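Local structure of uncharacterized protein (Arthrobacter sp., 3KOP) at residues 28-33 / 175-180; 60-65 / 72-77. The protein is of unknown function; it has a cyclophilin-like fold and belongs to a family of uncharacterised proteins, DUF3830. All coordinates share one frame; numbering follows the deposited sequence. Where two conformers were deposited one is given.

Contact 1. Residues 28-33 / 175-180; sequences LEKRGV and RDETLT
Glu177 reaches the turn at 28-33 because its CG stands anti to its backbone N (chi1 -176°) and its chain bends at chi2 (55°), which swings the carboxylate under the backbone N-H groups of Lys30 and Arg31. OE1 takes the N-H of Lys30 on its syn side at 2.8 Å from Lys30 N, and OE2 takes that of Arg31 with its syn lone pair, 2.9 Å from Arg31 N. On the anti sides, the N-H of the next residue, Thr178, where the strand begins, bonds to OE1, and Arg31 NH1 forms a salt bridge to OE2 at 3.0 Å. That oxygen lies in the guanidinium plane, although the guanidinium and carboxylate planes are turned 45° apart. Arg31 suits this place because its other nitrogens can hold Asp168 through NE and the carbonyl of Gly173 through NH2.

Beside this grip, Glu29 N donates to Thr178 O at 3.0 Å, continuing the antiparallel pairing of Leu28 with Leu179. Glu29 bends at chi2, and Thr180 OG1 donates to its OE2 at 2.7 Å from above the carboxylate plane; the same hydroxyl also bonds Ser58. Water 1 joins Arg31 NH1 to Arg175 O. On the buried face Leu28 CD2 lies 4.1 Å from Leu179 CD1; Leu28 also packs on helix 159-172, and both leucines meet Ile71 and Val61. Beyond Arg31, Gly32 takes a positive phi in the G1 bulge that closes the hairpin. With four N-H donors satisfying both oxygens of buried Glu177, its negative charge is probably well stabilised and its carboxylate rotation fixed.

Contact 2. Residues 60-65 / 72-77; sequences QVFHGK and YNLVPA
The rings of Phe62 and Tyr72 lie on the same face of the sheet, their planes tilted by 29° but slid so far apart that they hardly overlap, with centroids 5.4 Å apart. Across the contact, one face of the tyrosine is met by the methylene of Phe62: CB sits over the Tyr72 ring in a CH-pi contact, 3.7 Å from its centroid and offset toward the rim near CZ. Tyr72 can lean across its neighbour because chi1 (65°) sets CG between its backbone N and carbonyl carbon. Gly64 CA meets the edge of the same ring, 4.0 Å from Tyr72 CE1. At the other end Leu74 CD1 approaches Phe62 CE2 at 4.2 Å.

Beneath the rings the two residues form a hydrogen-bonded antiparallel pair, with Phe62 N 2.8 Å from Tyr72 O and Tyr72 N 2.9 Å from Phe62 O. Past it the strands diverge, and water 2 bridges Gln60 O and Leu74 N. Met171 of the second subunit packs on Phe62. The paired backbone bonds fix the register; Phe62 CB over the tyrosine face adds a CH-pi contact, probably with dispersion, while the offset rings add little stacking.

Overall arrangement
From the N terminus, helix 4-19 leads into strand 23-28, and the turn at 28-33 gives the first half of contact 1. Its partner at 175-180 comes only after helix 159-172, so contact 1 closes a long loop of 141 residues. Contact 2 lies within that loop and closes a short one, the hairpin of strands 57-63 and 70-76. The two meet in one antiparallel sheet, where strand 178-183 runs between strands 23-28 and 57-63. Glu177 O is 3.2 Å from Val61 N, and Leu179 O is 2.9 Å from Asn73 ND2, both probable hydrogen bonds. Contact 1 ties the first hairpin, 23-39, to strand 178-183, and these bonds tie that strand to contact 2.

Contact 1. Residues 28-33 / 175-180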
loop_
_atom_site.group_PDB
_atom_site.type_symbol
_atom_site.label_atom_id
_atom_site.label_comp_id
_atom_site.label_asym_id
_atom_site.label_seq_id
_atom_site.Cartn_x
_atom_site.Cartn_y
_atom_site.Cartn_z
ATOM N N LEU F 28 -21.325 6.395 -24.653
ATOM C CA LEU F 28 -21.916 5.091 -24.495
ATOM C C LEU F 28 -23.028 4.972 -25.531
ATOM O O LEU F 28 -24.015 5.711 -25.492
ATOM C CB LEU F 28 -22.470 4.908 -23.074
ATOM C CG LEU F 28 -21.406 4.809 -21.981
ATOM C CD1 LEU F 28 -22.004 5.036 -20.578
ATOM C CD2 LEU F 28 -20.688 3.460 -22.050
ATOM N N GLU F 29 -22.878 4.042 -26.453
ATOM C CA GLU F 29 -23.699 4.045 -27.672
ATOM C C GLU F 29 -25.110 3.571 -27.434
ATOM O O GLU F 29 -26.028 4.073 -28.059
ATOM C CB GLU F 29 -23.106 3.135 -28.725
ATOM C CG GLU F 29 -21.659 3.409 -29.077
ATOM C CD GLU F 29 -21.481 4.480 -30.109
ATOM O OE1 GLU F 29 -22.358 5.358 -30.246
ATOM O OE2 GLU F 29 -20.449 4.435 -30.800
ATOM N N LYS F 30 -25.283 2.577 -26.566
ATOM C CA LYS F 30 -26.598 2.005 -26.309
ATOM C C LYS F 30 -27.377 2.917 -25.392
ATOM O O LYS F 30 -28.519 3.279 -25.690
ATOM C CB LYS F 30 -26.469 0.617 -25.693
ATOM C CG LYS F 30 -27.767 -0.096 -25.427
ATOM C CD LYS F 30 -27.500 -1.523 -25.001
ATOM C CE LYS F 30 -28.782 -2.265 -24.597
ATOM N NZ LYS F 30 -28.941 -2.231 -23.108
ATOM N N ARG F 31 -26.788 3.322 -24.280
ATOM C CA ARG F 31 -27.474 4.304 -23.432
ATOM C C ARG F 31 -27.565 5.709 -24.077
ATOM O O ARG F 31 -28.362 6.538 -23.649
ATOM C CB ARG F 31 -26.834 4.360 -22.049
ATOM C CG ARG F 31 -27.035 3.079 -21.231
ATOM C CD ARG F 31 -26.043 2.963 -20.119
ATOM N NE ARG F 31 -26.352 1.828 -19.261
ATOM C CZ ARG F 31 -26.106 0.558 -19.560
ATOM N NH1 ARG F 31 -25.480 0.218 -20.687
ATOM N NH2 ARG F 31 -26.459 -0.393 -18.700
ATOM N N GLY F 32 -26.745 5.992 -25.084
ATOM C CA GLY F 32 -26.791 7.281 -25.756
ATOM C C GLY F 32 -26.355 8.447 -24.896
ATOM O O GLY F 32 -26.932 9.530 -24.972
ATOM N N VAL F 33 -25.309 8.250 -24.099
ATOM C CA VAL F 33 -24.797 9.292 -23.234
ATOM C C VAL F 33 -23.393 9.648 -23.672
ATOM O O VAL F 33 -22.561 8.746 -23.881
ATOM C CB VAL F 33 -24.791 8.831 -21.753
ATOM C CG1 VAL F 33 -24.237 9.924 -20.827
ATOM C CG2 VAL F 33 -26.192 8.424 -21.336
ATOM N N ARG F 175 -24.018 -5.423 -21.295
ATOM C CA ARG F 175 -24.424 -6.145 -22.507
ATOM C C ARG F 175 -24.790 -5.201 -23.630
ATOM O O ARG F 175 -25.641 -4.336 -23.448
ATOM C CB ARG F 175 -25.661 -7.012 -22.261
ATOM C CG ARG F 175 -25.464 -8.140 -21.297
ATOM C CD ARG F 175 -24.337 -9.064 -21.706
ATOM N NE ARG F 175 -24.166 -10.104 -20.698
ATOM C CZ ARG F 175 -23.175 -10.984 -20.682
ATOM N NH1 ARG F 175 -22.248 -10.963 -21.632
ATOM N NH2 ARG F 175 -23.112 -11.882 -19.707
ATOM N N ASP F 176 -24.175 -5.406 -24.784
ATOM C CA ASP F 176 -24.449 -4.654 -26.005
ATOM C C ASP F 176 -24.099 -3.191 -25.858
ATOM O O ASP F 176 -24.513 -2.380 -26.669
ATOM C CB ASP F 176 -25.907 -4.835 -26.445
ATOM C CG ASP F 176 -26.243 -6.282 -26.749
ATOM O OD1 ASP F 176 -25.374 -6.970 -27.346
ATOM O OD2 ASP F 176 -27.359 -6.742 -26.378
ATOM N N GLU F 177 -23.316 -2.854 -24.834
ATOM C CA GLU F 177 -22.956 -1.476 -24.607
ATOM C C GLU F 177 -21.571 -1.311 -25.120
ATOM O O GLU F 177 -20.724 -2.184 -24.905
ATOM C CB GLU F 177 -23.055 -1.095 -23.122
ATOM C CG GLU F 177 -22.778 0.371 -22.821
ATOM C CD GLU F 177 -23.651 1.341 -23.618
ATOM O OE1 GLU F 177 -23.309 1.634 -24.794
ATOM O OE2 GLU F 177 -24.653 1.850 -23.053
ATOM N N THR F 178 -21.349 -0.197 -25.810
ATOM C CA THR F 178 -20.067 0.106 -26.459
ATOM C C THR F 178 -19.587 1.464 -25.966
ATOM O O THR F 178 -20.373 2.419 -25.874
ATOM C CB THR F 178 -20.252 0.140 -28.003
ATOM O OG1 THR F 178 -20.759 -1.120 -28.445
ATOM C CG2 THR F 178 -18.960 0.424 -28.720
ATOM N N LEU F 179 -18.289 1.551 -25.668
ATOM C CA LEU F 179 -17.667 2.806 -25.283
ATOM C C LEU F 179 -16.800 3.345 -26.437
ATOM O O LEU F 179 -15.832 2.700 -26.889
ATOM C CB LEU F 179 -16.802 2.595 -24.032
ATOM C CG LEU F 179 -16.039 3.801 -23.496
ATOM C CD1 LEU F 179 -16.980 4.904 -22.956
ATOM C CD2 LEU F 179 -15.021 3.348 -22.423
ATOM N N THR F 180 -17.127 4.550 -26.878
ATOM C CA THR F 180 -16.520 5.137 -28.068
ATOM C C THR F 180 -15.802 6.447 -27.778
ATOM O O THR F 180 -16.382 7.390 -27.221
ATOM C CB THR F 180 -17.586 5.346 -29.171
ATOM O OG1 THR F 180 -18.122 4.071 -29.530
ATOM C CG2 THR F 180 -16.958 6.003 -30.415
HETATM O O HOH W 1 -26.030 -2.601 -21.282
#

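Contact 2. Residues 60-65 / 72-77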
loop_
_atom_site.group_PDB
_atom_site.type_symbol
_atom_site.label_atom_id
_atom_site.label_comp_id
_atom_site.label_asym_id
_atom_site.label_seq_id
_atom_site.Cartn_x
_atom_site.Cartn_y
_atom_site.Cartn_z
ATOM N N GLN F 60 -16.493 -2.872 -26.746
ATOM C CA GLN F 60 -17.302 -3.301 -25.591
ATOM C C GLN F 60 -16.827 -2.615 -24.330
ATOM O O GLN F 60 -15.624 -2.553 -24.058
ATOM C CB GLN F 60 -17.163 -4.832 -25.436
ATOM C CG GLN F 60 -17.658 -5.416 -24.133
ATOM C CD GLN F 60 -19.164 -5.458 -24.090
ATOM O OE1 GLN F 60 -19.773 -6.082 -24.944
ATOM N NE2 GLN F 60 -19.773 -4.801 -23.083
ATOM N N VAL F 61 -17.775 -2.113 -23.548
ATOM C CA VAL F 61 -17.460 -1.451 -22.281
ATOM C C VAL F 61 -17.390 -2.468 -21.138
ATOM O O VAL F 61 -18.082 -3.514 -21.136
ATOM C CB VAL F 61 -18.500 -0.332 -21.945
ATOM C CG1 VAL F 61 -19.814 -0.940 -21.409
ATOM C CG2 VAL F 61 -17.888 0.685 -20.906
ATOM N N PHE F 62 -16.567 -2.167 -20.146
ATOM C CA PHE F 62 -16.516 -2.957 -18.928
ATOM C C PHE F 62 -16.539 -2.019 -17.739
ATOM O O PHE F 62 -16.011 -0.932 -17.806
ATOM C CB PHE F 62 -15.237 -3.780 -18.873
ATOM C CG PHE F 62 -15.056 -4.715 -20.036
ATOM C CD1 PHE F 62 -15.625 -5.963 -20.024
ATOM C CD2 PHE F 62 -14.243 -4.376 -21.093
ATOM C CE1 PHE F 62 -15.452 -6.831 -21.077
ATOM C CE2 PHE F 62 -14.068 -5.244 -22.154
ATOM C CZ PHE F 62 -14.675 -6.470 -22.141
ATOM N N HIS F 63 -17.195 -2.431 -16.664
ATOM C CA HIS F 63 -17.048 -1.730 -15.398
ATOM C C HIS F 63 -15.877 -2.304 -14.612
ATOM O O HIS F 63 -15.723 -3.515 -14.523
ATOM C CB HIS F 63 -18.281 -1.852 -14.546
ATOM C CG HIS F 63 -18.339 -0.820 -13.471
ATOM N ND1 HIS F 63 -17.484 -0.843 -12.393
ATOM C CD2 HIS F 63 -19.091 0.297 -13.343
ATOM C CE1 HIS F 63 -17.724 0.214 -11.631
ATOM N NE2 HIS F 63 -18.707 0.910 -12.170
ATOM N N GLY F 64 -15.086 -1.449 -13.972
ATOM C CA GLY F 64 -13.941 -1.968 -13.212
ATOM C C GLY F 64 -14.367 -2.823 -12.038
ATOM O O GLY F 64 -15.463 -2.615 -11.456
ATOM N N LYS F 65 -13.531 -3.816 -11.705
ATOM C CA LYS F 65 -13.765 -4.649 -10.519
ATOM C C LYS F 65 -12.784 -4.318 -9.386
ATOM O O LYS F 65 -13.028 -4.695 -8.247
ATOM C CB LYS F 65 -13.610 -6.129 -10.820
ATOM C CG LYS F 65 -14.625 -6.774 -11.770
ATOM C CD LYS F 65 -14.273 -8.267 -11.829
ATOM C CE LYS F 65 -14.982 -9.047 -12.901
ATOM N NZ LYS F 65 -14.858 -10.585 -12.670
ATOM N N TYR F 72 -14.275 1.149 -18.776
ATOM C CA TYR F 72 -13.179 1.139 -19.732
ATOM C C TYR F 72 -13.506 0.245 -20.932
ATOM O O TYR F 72 -14.481 -0.513 -20.901
ATOM C CB TYR F 72 -11.895 0.678 -19.060
ATOM C CG TYR F 72 -11.940 -0.737 -18.576
ATOM C CD1 TYR F 72 -12.514 -1.058 -17.342
ATOM C CD2 TYR F 72 -11.447 -1.791 -19.380
ATOM C CE1 TYR F 72 -12.561 -2.362 -16.897
ATOM C CE2 TYR F 72 -11.495 -3.116 -18.931
ATOM C CZ TYR F 72 -12.060 -3.385 -17.695
ATOM O OH TYR F 72 -12.133 -4.661 -17.220
ATOM N N ASN F 73 -12.718 0.382 -21.992
ATOM C CA ASN F 73 -12.743 -0.562 -23.081
ATOM C C ASN F 73 -11.323 -1.054 -23.289
ATOM O O ASN F 73 -10.374 -0.536 -22.672
ATOM C CB ASN F 73 -13.406 0.035 -24.351
ATOM C CG ASN F 73 -12.579 1.125 -25.050
ATOM O OD1 ASN F 73 -11.396 1.289 -24.792
ATOM N ND2 ASN F 73 -13.230 1.883 -25.947
ATOM N N LEU F 74 -11.193 -2.070 -24.139
ATOM C CA LEU F 74 -9.907 -2.668 -24.472
ATOM C C LEU F 74 -9.818 -2.763 -25.996
ATOM O O LEU F 74 -10.702 -3.319 -26.632
ATOM C CB LEU F 74 -9.798 -4.062 -23.866
ATOM C CG LEU F 74 -9.888 -4.222 -22.346
ATOM C CD1 LEU F 74 -9.897 -5.702 -21.968
ATOM C CD2 LEU F 74 -8.759 -3.465 -21.632
ATOM N N VAL F 75 -8.760 -2.214 -26.571
ATOM C CA VAL F 75 -8.576 -2.215 -28.012
ATOM C C VAL F 75 -7.146 -2.667 -28.353
ATOM O O VAL F 75 -6.229 -2.501 -27.533
ATOM C CB VAL F 75 -8.845 -0.815 -28.611
ATOM C CG1 VAL F 75 -10.328 -0.354 -28.316
ATOM C CG2 VAL F 75 -7.808 0.212 -28.138
ATOM N N PRO F 76 -6.950 -3.222 -29.557
ATOM C CA PRO F 76 -5.589 -3.500 -29.985
ATOM C C PRO F 76 -4.753 -2.217 -30.006
ATOM O O PRO F 76 -5.289 -1.129 -30.284
ATOM C CB PRO F 76 -5.763 -4.052 -31.413
ATOM C CG PRO F 76 -7.207 -4.385 -31.543
ATOM C CD PRO F 76 -7.944 -3.524 -30.611
ATOM N N ALA F 77 -3.454 -2.348 -29.730
ATOM C CA ALA F 77 -2.542 -1.203 -29.826
ATOM C C ALA F 77 -2.677 -0.523 -31.204
ATOM O O ALA F 77 -2.882 -1.189 -32.230
ATOM C CB ALA F 77 -1.124 -1.633 -29.599
HETATM O O HOH W 2 -13.509 -3.837 -25.082
#